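Local coordinates for putative DNA-binding protein (Streptomyces coelicolor, PDB 2EWT) that probably binds DNA through a helix-turn-helix domain and, as BldD, serves as a central regulator of aerial mycelium formation, at residues A[12-17]-A[42-47]; A[33-38]-A[56-61]. All blocks are in the same frame, centred on the assembly; numbering follows the deposited sequence.

Contact 1: residues A[12-17]-A[42-47]. With SO4 (sulfate ion), chain C.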
ATOM      1  N   LYS A  12      10.706  -2.497   7.725  1.00 10.13           N
ATOM      2  CA  LYS A  12      10.445  -1.099   8.038  1.00 10.09           C
ATOM      3  C   LYS A  12       9.337  -0.994   9.078  1.00 10.03           C
ATOM      4  O   LYS A  12       9.366  -0.111   9.934  1.00 10.71           O
ATOM      5  CB  LYS A  12      10.088  -0.314   6.769  1.00 13.24           C
ATOM      6  CG  LYS A  12      11.288  -0.138   5.847  1.00 14.87           C
ATOM      7  CD  LYS A  12      11.139   1.047   4.908  1.00 18.22           C
ATOM      8  CE  LYS A  12      12.449   1.298   4.168  1.00 20.22           C
ATOM      9  NZ  LYS A  12      12.356   2.407   3.176  1.00 19.53           N
ATOM     10  N   LEU A  13       8.363  -1.897   9.014  1.00  8.95           N
ATOM     11  CA  LEU A  13       7.282  -1.898   9.996  1.00  8.34           C
ATOM     12  C   LEU A  13       7.877  -2.191  11.372  1.00  7.90           C
ATOM     13  O   LEU A  13       7.490  -1.581  12.374  1.00  8.78           O
ATOM     14  CB  LEU A  13       6.236  -2.964   9.644  1.00  7.91           C
ATOM     15  CG  LEU A  13       5.153  -2.530   8.648  1.00  8.60           C
ATOM     16  CD1 LEU A  13       4.374  -3.742   8.155  1.00  7.80           C
ATOM     17  CD2 LEU A  13       4.223  -1.538   9.322  1.00  9.24           C
ATOM     18  N   ARG A  14       8.821  -3.128  11.418  1.00  8.71           N
ATOM     19  CA  ARG A  14       9.469  -3.487  12.678  1.00  9.49           C
ATOM     20  C   ARG A  14      10.331  -2.329  13.187  1.00 11.35           C
ATOM     21  O   ARG A  14      10.306  -1.998  14.374  1.00 10.90           O
ATOM     22  CB  ARG A  14      10.334  -4.747  12.504  1.00 10.80           C
ATOM     23  CG  ARG A  14      11.022  -5.192  13.798  1.00 13.29           C
ATOM     24  CD  ARG A  14      12.028  -6.325  13.598  1.00 19.08           C
ATOM     25  NE  ARG A  14      11.410  -7.629  13.359  1.00 24.61           N
ATOM     26  CZ  ARG A  14      11.069  -8.100  12.163  1.00 27.55           C
ATOM     27  NH1 ARG A  14      11.281  -7.374  11.072  1.00 28.89           N
ATOM     28  NH2 ARG A  14      10.529  -9.310  12.055  1.00 27.29           N
ATOM     29  N   ALA A  15      11.086  -1.708  12.287  1.00 12.57           N
ATOM     30  CA  ALA A  15      11.946  -0.592  12.663  1.00 12.92           C
ATOM     31  C   ALA A  15      11.137   0.552  13.267  1.00 12.89           C
ATOM     32  O   ALA A  15      11.458   1.041  14.347  1.00 14.05           O
ATOM     33  CB  ALA A  15      12.730  -0.100  11.447  1.00 14.20           C
ATOM     34  N   ILE A  16      10.081   0.975  12.578  1.00 12.63           N
ATOM     35  CA  ILE A  16       9.248   2.066  13.074  1.00 11.83           C
ATOM     36  C   ILE A  16       8.623   1.740  14.432  1.00 11.78           C
ATOM     37  O   ILE A  16       8.554   2.602  15.310  1.00 11.11           O
ATOM     38  CB  ILE A  16       8.145   2.432  12.047  1.00 12.87           C
ATOM     39  CG1 ILE A  16       8.730   3.345  10.968  1.00 16.45           C
ATOM     40  CG2 ILE A  16       6.981   3.129  12.736  1.00 13.35           C
ATOM     41  CD1 ILE A  16       9.908   2.753  10.218  1.00 18.75           C
ATOM     42  N   ARG A  17       8.172   0.501  14.606  1.00  9.89           N
ATOM     43  CA  ARG A  17       7.578   0.089  15.875  1.00 10.85           C
ATOM     44  C   ARG A  17       8.585   0.216  17.013  1.00 11.40           C
ATOM     45  O   ARG A  17       8.323   0.883  18.011  1.00 12.21           O
ATOM     46  CB  ARG A  17       7.104  -1.363  15.808  1.00  8.22           C
ATOM     47  CG  ARG A  17       6.738  -1.939  17.170  1.00  9.46           C
ATOM     48  CD  ARG A  17       6.153  -3.337  17.058  1.00  8.43           C
ATOM     49  NE  ARG A  17       7.104  -4.333  16.562  1.00  8.65           N
ATOM     50  CZ  ARG A  17       8.142  -4.802  17.251  1.00 11.07           C
ATOM     51  NH1 ARG A  17       8.390  -4.367  18.483  1.00  9.15           N
ATOM     52  NH2 ARG A  17       8.916  -5.739  16.717  1.00  8.28           N
ATOM     53  N   SER A  42       3.688 -11.365  12.143  1.00  9.88           N
ATOM     54  CA  SER A  42       3.666 -12.012  10.836  1.00  9.80           C
ATOM     55  C   SER A  42       3.876 -10.995   9.716  1.00 10.72           C
ATOM     56  O   SER A  42       4.511 -11.310   8.709  1.00 10.18           O
ATOM     57  CB  SER A  42       2.360 -12.795  10.627  1.00 12.56           C
ATOM     58  OG  SER A  42       1.221 -11.959  10.645  1.00 14.18           O
ATOM     59  N   TYR A  43       3.366  -9.776   9.890  1.00  9.35           N
ATOM     60  CA  TYR A  43       3.559  -8.738   8.876  1.00  9.47           C
ATOM     61  C   TYR A  43       5.043  -8.383   8.829  1.00  8.59           C
ATOM     62  O   TYR A  43       5.624  -8.224   7.755  1.00  9.51           O
ATOM     63  CB  TYR A  43       2.801  -7.442   9.210  1.00  9.65           C
ATOM     64  CG  TYR A  43       1.288  -7.499   9.241  1.00  9.71           C
ATOM     65  CD1 TYR A  43       0.570  -8.332   8.379  1.00 10.26           C
ATOM     66  CD2 TYR A  43       0.569  -6.659  10.093  1.00 11.11           C
ATOM     67  CE1 TYR A  43      -0.831  -8.320   8.366  1.00 10.18           C
ATOM     68  CE2 TYR A  43      -0.828  -6.641  10.089  1.00  8.77           C
ATOM     69  CZ  TYR A  43      -1.520  -7.473   9.222  1.00  9.16           C
ATOM     70  OH  TYR A  43      -2.896  -7.458   9.223  1.00 12.27           O
ATOM     71  N   GLU A  44       5.649  -8.252  10.006  1.00  7.69           N
ATOM     72  CA  GLU A  44       7.056  -7.881  10.104  1.00  8.99           C
ATOM     73  C   GLU A  44       8.001  -8.907   9.495  1.00 10.51           C
ATOM     74  O   GLU A  44       9.059  -8.548   8.979  1.00 11.39           O
ATOM     75  CB  GLU A  44       7.430  -7.611  11.568  1.00  9.02           C
ATOM     76  CG  GLU A  44       6.767  -6.357  12.127  1.00  8.32           C
ATOM     77  CD  GLU A  44       7.142  -6.060  13.570  1.00  8.22           C
ATOM     78  OE1 GLU A  44       7.869  -6.864  14.192  1.00 12.22           O
ATOM     79  OE2 GLU A  44       6.701  -5.014  14.083  1.00  9.22           O
ATOM     80  N   ARG A  45       7.626 -10.183   9.549  1.00 10.85           N
ATOM     81  CA  ARG A  45       8.468 -11.228   8.977  1.00 13.38           C
ATOM     82  C   ARG A  45       8.173 -11.396   7.489  1.00 15.08           C
ATOM     83  O   ARG A  45       8.951 -12.011   6.756  1.00 15.85           O
ATOM     84  CB  ARG A  45       8.235 -12.562   9.693  1.00 13.42           C
ATOM     85  CG  ARG A  45       8.480 -12.531  11.192  1.00 16.62           C
ATOM     86  CD  ARG A  45       8.398 -13.934  11.777  1.00 20.81           C
ATOM     87  NE  ARG A  45       7.149 -14.604  11.424  1.00 22.26           N
ATOM     88  CZ  ARG A  45       5.995 -14.435  12.064  1.00 23.33           C
ATOM     89  NH1 ARG A  45       5.919 -13.617  13.108  1.00 24.57           N
ATOM     90  NH2 ARG A  45       4.911 -15.084  11.652  1.00 24.32           N
ATOM     91  N   GLY A  46       7.049 -10.839   7.046  1.00 15.26           N
ATOM     92  CA  GLY A  46       6.665 -10.955   5.650  1.00 16.73           C
ATOM     93  C   GLY A  46       5.978 -12.282   5.384  1.00 17.49           C
ATOM     94  O   GLY A  46       5.904 -12.738   4.241  1.00 19.93           O
ATOM     95  N   ASP A  47       5.471 -12.898   6.447  1.00 17.05           N
ATOM     96  CA  ASP A  47       4.785 -14.186   6.358  1.00 17.83           C
ATOM     97  C   ASP A  47       3.294 -14.033   6.062  1.00 17.89           C
ATOM     98  O   ASP A  47       2.629 -14.993   5.667  1.00 17.77           O
ATOM     99  CB  ASP A  47       4.961 -14.958   7.668  1.00 20.21           C
ATOM    100  CG  ASP A  47       6.378 -15.457   7.870  1.00 23.36           C
ATOM    101  OD1 ASP A  47       6.697 -15.885   9.001  1.00 23.41           O
ATOM    102  OD2 ASP A  47       7.172 -15.434   6.905  1.00 25.16           O
TER
HETATM  103  S   SO4 C2002      -5.576  -8.948   7.564  1.00 50.73           S
HETATM  104  O1  SO4 C2002      -4.327  -9.713   7.393  1.00 50.67           O
HETATM  105  O2  SO4 C2002      -6.732  -9.855   7.437  1.00 51.63           O
HETATM  106  O3  SO4 C2002      -5.591  -8.326   8.902  1.00 51.90           O
HETATM  107  O4  SO4 C2002      -5.657  -7.898   6.530  1.00 50.78           O
HETATM  108  O   HOH W   1       5.106  -3.018  13.112  1.00  9.88           O
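A buried salt-bridge network between two helices makes this contact: Glu44, near the C-terminal end of helix 37-45, reaches between Arg14 and Arg17, one turn apart on helix 3-19. The Glu44 chain is extended beyond CG (chi2 -179°), which carries its carboxylate across to the first helix. Arg17 grips it side-on with two nitrogens: NE donates to OE2 of Glu44 at 2.6 Å, nearly straight at 171°, and NH2 donates to Glu44 OE1 at 3.0 Å. Each oxygen uses its syn lone pair, and the two flat groups are almost coplanar. Arg14 is held differently. Its guanidinium lies with one face against CB of Glu44, and NH1 donates to the backbone O of Glu44 at 3.3 Å, from above the carbonyl plane; Arg14 NE and Glu44 OE1 form only a long ion pair of 3.7 Å. A water adds to the grip on the carboxylate, donating to Glu44 OE2 at 2.7 Å and weakly to the carbonyl O of Leu13. Beside the carboxylate, Leu13 CD1 packs on CB of Tyr43. Just beyond Glu44, a Schellman motif with Gly46 as its C-prime residue ends the helix. Arg17 NH1 hydrogen-bonds to the carbonyl O of Leu22, Leu24 of helix 24-30 touches both Arg17 and Glu44, and helix 52-62 brings Tyr62 against Arg17.

Contact 2: residues A[33-38]-A[56-61]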
ATOM      1  N   GLY A  33      -6.031  -3.960  21.466  1.00 12.42           N
ATOM      2  CA  GLY A  33      -6.228  -5.266  20.864  1.00 12.72           C
ATOM      3  C   GLY A  33      -6.530  -5.288  19.374  1.00 12.76           C
ATOM      4  O   GLY A  33      -6.667  -6.361  18.787  1.00 11.40           O
ATOM      5  N   ARG A  34      -6.631  -4.123  18.748  1.00 12.05           N
ATOM      6  CA  ARG A  34      -6.931  -4.090  17.319  1.00 11.58           C
ATOM      7  C   ARG A  34      -5.798  -4.721  16.521  1.00 11.31           C
ATOM      8  O   ARG A  34      -6.038  -5.476  15.580  1.00 10.84           O
ATOM      9  CB  ARG A  34      -7.149  -2.657  16.840  1.00 10.54           C
ATOM     10  CG  ARG A  34      -7.652  -2.588  15.409  1.00 12.18           C
ATOM     11  CD  ARG A  34      -7.817  -1.159  14.939  1.00 16.07           C
ATOM     12  NE  ARG A  34      -8.431  -1.106  13.617  1.00 17.10           N
ATOM     13  CZ  ARG A  34      -8.487  -0.012  12.865  1.00 18.13           C
ATOM     14  NH1 ARG A  34      -7.960   1.122  13.304  1.00 19.03           N
ATOM     15  NH2 ARG A  34      -9.066  -0.053  11.675  1.00 20.06           N
ATOM     16  N   TRP A  35      -4.568  -4.407  16.912  1.00 10.06           N
ATOM     17  CA  TRP A  35      -3.379  -4.935  16.247  1.00  9.89           C
ATOM     18  C   TRP A  35      -2.740  -5.979  17.161  1.00  9.84           C
ATOM     19  O   TRP A  35      -1.983  -5.642  18.075  1.00 10.19           O
ATOM     20  CB  TRP A  35      -2.389  -3.802  15.972  1.00 11.12           C
ATOM     21  CG  TRP A  35      -3.002  -2.634  15.252  1.00 12.06           C
ATOM     22  CD1 TRP A  35      -2.879  -1.319  15.586  1.00 13.76           C
ATOM     23  CD2 TRP A  35      -3.852  -2.676  14.097  1.00 14.13           C
ATOM     24  NE1 TRP A  35      -3.602  -0.536  14.719  1.00 13.84           N
ATOM     25  CE2 TRP A  35      -4.209  -1.344  13.793  1.00 15.12           C
ATOM     26  CE3 TRP A  35      -4.350  -3.711  13.289  1.00 15.10           C
ATOM     27  CZ2 TRP A  35      -5.043  -1.015  12.716  1.00 16.79           C
ATOM     28  CZ3 TRP A  35      -5.179  -3.384  12.217  1.00 15.27           C
ATOM     29  CH2 TRP A  35      -5.516  -2.044  11.943  1.00 16.69           C
ATOM     30  N   LYS A  36      -3.059  -7.245  16.909  1.00 10.06           N
ATOM     31  CA  LYS A  36      -2.534  -8.347  17.710  1.00  8.59           C
ATOM     32  C   LYS A  36      -1.047  -8.582  17.470  1.00  9.05           C
ATOM     33  O   LYS A  36      -0.568  -8.502  16.342  1.00  6.36           O
ATOM     34  CB  LYS A  36      -3.307  -9.637  17.407  1.00 10.86           C
ATOM     35  CG  LYS A  36      -4.769  -9.629  17.834  1.00 15.43           C
ATOM     36  CD  LYS A  36      -4.916  -9.623  19.349  1.00 17.47           C
ATOM     37  CE  LYS A  36      -6.356  -9.912  19.770  1.00 19.88           C
ATOM     38  NZ  LYS A  36      -7.323  -8.936  19.194  1.00 20.51           N
ATOM     39  N   ALA A  37      -0.326  -8.886  18.544  1.00  6.12           N
ATOM     40  CA  ALA A  37       1.112  -9.136  18.472  1.00  8.35           C
ATOM     41  C   ALA A  37       1.487 -10.210  17.453  1.00  8.12           C
ATOM     42  O   ALA A  37       2.456 -10.060  16.712  1.00  7.69           O
ATOM     43  CB  ALA A  37       1.637  -9.527  19.854  1.00  8.74           C
ATOM     44  N   VAL A  38       0.721 -11.297  17.422  1.00  8.77           N
ATOM     45  CA  VAL A  38       0.998 -12.391  16.495  1.00  7.96           C
ATOM     46  C   VAL A  38       0.812 -11.959  15.041  1.00  8.21           C
ATOM     47  O   VAL A  38       1.592 -12.339  14.171  1.00  8.82           O
ATOM     48  CB  VAL A  38       0.084 -13.609  16.792  1.00  8.88           C
ATOM     49  CG1 VAL A  38       0.259 -14.677  15.726  1.00 12.71           C
ATOM     50  CG2 VAL A  38       0.426 -14.179  18.163  1.00 10.24           C
ATOM     51  N   ALA A  56      -1.859   1.611   5.592  1.00 10.33           N
ATOM     52  CA  ALA A  56      -2.264   2.976   5.901  1.00 11.90           C
ATOM     53  C   ALA A  56      -2.731   3.082   7.351  1.00 12.51           C
ATOM     54  O   ALA A  56      -2.453   4.072   8.027  1.00 13.61           O
ATOM     55  CB  ALA A  56      -3.379   3.421   4.957  1.00 12.28           C
ATOM     56  N   GLU A  57      -3.438   2.062   7.825  1.00 12.63           N
ATOM     57  CA  GLU A  57      -3.936   2.059   9.199  1.00 11.80           C
ATOM     58  C   GLU A  57      -2.774   1.966  10.185  1.00 11.52           C
ATOM     59  O   GLU A  57      -2.780   2.623  11.227  1.00 11.09           O
ATOM     60  CB  GLU A  57      -4.910   0.891   9.407  1.00 12.52           C
ATOM     61  CG  GLU A  57      -6.065   0.894   8.408  1.00 13.60           C
ATOM     62  CD  GLU A  57      -6.974  -0.318   8.515  1.00 16.14           C
ATOM     63  OE1 GLU A  57      -6.463  -1.443   8.709  1.00 17.96           O
ATOM     64  OE2 GLU A  57      -8.203  -0.146   8.382  1.00 17.73           O
ATOM     65  N   LEU A  58      -1.772   1.155   9.853  1.00 11.82           N
ATOM     66  CA  LEU A  58      -0.612   1.001  10.722  1.00 11.99           C
ATOM     67  C   LEU A  58       0.235   2.267  10.731  1.00 12.23           C
ATOM     68  O   LEU A  58       0.779   2.646  11.769  1.00 11.57           O
ATOM     69  CB  LEU A  58       0.235  -0.190  10.273  1.00 11.61           C
ATOM     70  CG  LEU A  58      -0.438  -1.550  10.481  1.00 10.12           C
ATOM     71  CD1 LEU A  58       0.410  -2.645   9.847  1.00 10.52           C
ATOM     72  CD2 LEU A  58      -0.625  -1.813  11.981  1.00 11.54           C
ATOM     73  N   ALA A  59       0.344   2.922   9.578  1.00 12.29           N
ATOM     74  CA  ALA A  59       1.119   4.156   9.485  1.00 12.50           C
ATOM     75  C   ALA A  59       0.519   5.190  10.426  1.00 13.46           C
ATOM     76  O   ALA A  59       1.241   5.869  11.160  1.00 13.97           O
ATOM     77  CB  ALA A  59       1.106   4.684   8.056  1.00 13.84           C
ATOM     78  N   ASP A  60      -0.806   5.304  10.395  1.00 14.36           N
ATOM     79  CA  ASP A  60      -1.525   6.247  11.247  1.00 16.60           C
ATOM     80  C   ASP A  60      -1.298   5.898  12.711  1.00 16.47           C
ATOM     81  O   ASP A  60      -1.031   6.773  13.536  1.00 15.65           O
ATOM     82  CB  ASP A  60      -3.022   6.203  10.933  1.00 18.83           C
ATOM     83  CG  ASP A  60      -3.353   6.821   9.589  1.00 23.20           C
ATOM     84  OD1 ASP A  60      -2.439   6.942   8.748  1.00 28.73           O
ATOM     85  OD2 ASP A  60      -4.528   7.178   9.368  1.00 26.88           O
ATOM     86  N   PHE A  61      -1.408   4.612  13.024  1.00 14.94           N
ATOM     87  CA  PHE A  61      -1.208   4.136  14.387  1.00 14.58           C
ATOM     88  C   PHE A  61       0.171   4.525  14.909  1.00 14.62           C
ATOM     89  O   PHE A  61       0.304   5.020  16.030  1.00 14.64           O
ATOM     90  CB  PHE A  61      -1.363   2.616  14.441  1.00 13.48           C
ATOM     91  CG  PHE A  61      -1.043   2.023  15.786  1.00 12.89           C
ATOM     92  CD1 PHE A  61      -1.890   2.228  16.873  1.00 14.43           C
ATOM     93  CD2 PHE A  61       0.116   1.281  15.970  1.00 14.19           C
ATOM     94  CE1 PHE A  61      -1.584   1.700  18.128  1.00 13.29           C
ATOM     95  CE2 PHE A  61       0.432   0.747  17.219  1.00 13.10           C
ATOM     96  CZ  PHE A  61      -0.421   0.959  18.299  1.00 14.68           C
TER
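With CG anti to the carbonyl carbon (chi1 -52°), the indole of Trp35 swings out from its loop to meet helix 52-62, while Phe61, CG anti to the backbone nitrogen (chi1 174°), turns the face of its ring to receive it. The two form a T-shaped pair: the pyrrole edge of Trp35 points at the Phe61 face, centroids 4.8 Å apart and planes at 71°, with Trp35 CD1 3.8 Å from Phe61 CG. Leu58 CD2 lies over one face of the indole, almost on the normal of the five-membered ring and 4.0 Å from its centroid, a CH-pi contact. Arg34 CG lies over the opposite face, and the extended Arg34 chain brings one face of its guanidinium over Trp35 CZ2, toward the rim. In this helix-turn-helix domain the indole bridges the segment leading into helix 37-45, for which Lys36 is the N-cap residue, and helix 52-62. Glu57 OE1 meets the edge of the benzo ring near its plane, 3.4 Å from Trp35 CH2. Losing the indole to an alanine here is likely to open a gap between the Arg34 chain and Leu58 CD2 and leave the Phe61 face without its edge-on partner. Nearer the surface, Arg34 NH2 forms a salt bridge with Glu57 OE2 at 3.4 Å, guanidinium and carboxylate steeply inclined; Glu57 OE1 also pairs with Arg54.

How the contacts relate
From the N terminus, helix 3-19 supplies the first half of contact 1, and the chain passes through helix 24-30 to the 33-38 segment that opens contact 2. Helix 37-45 then returns to helix 3-19, closing the loop of contact 1, before helix 52-62 closes that of contact 2. The segments alternate, so the two loops cross rather than nest. Contact 1 joins helix 3-19 to the end of helix 37-45; contact 2 joins the approach to helix 37-45 with helix 52-62. Their centres lie about 11 Å apart, and Leu58 links them directly, its CD1 4.0 Å from both Leu13 CD2 and Tyr43 CD2.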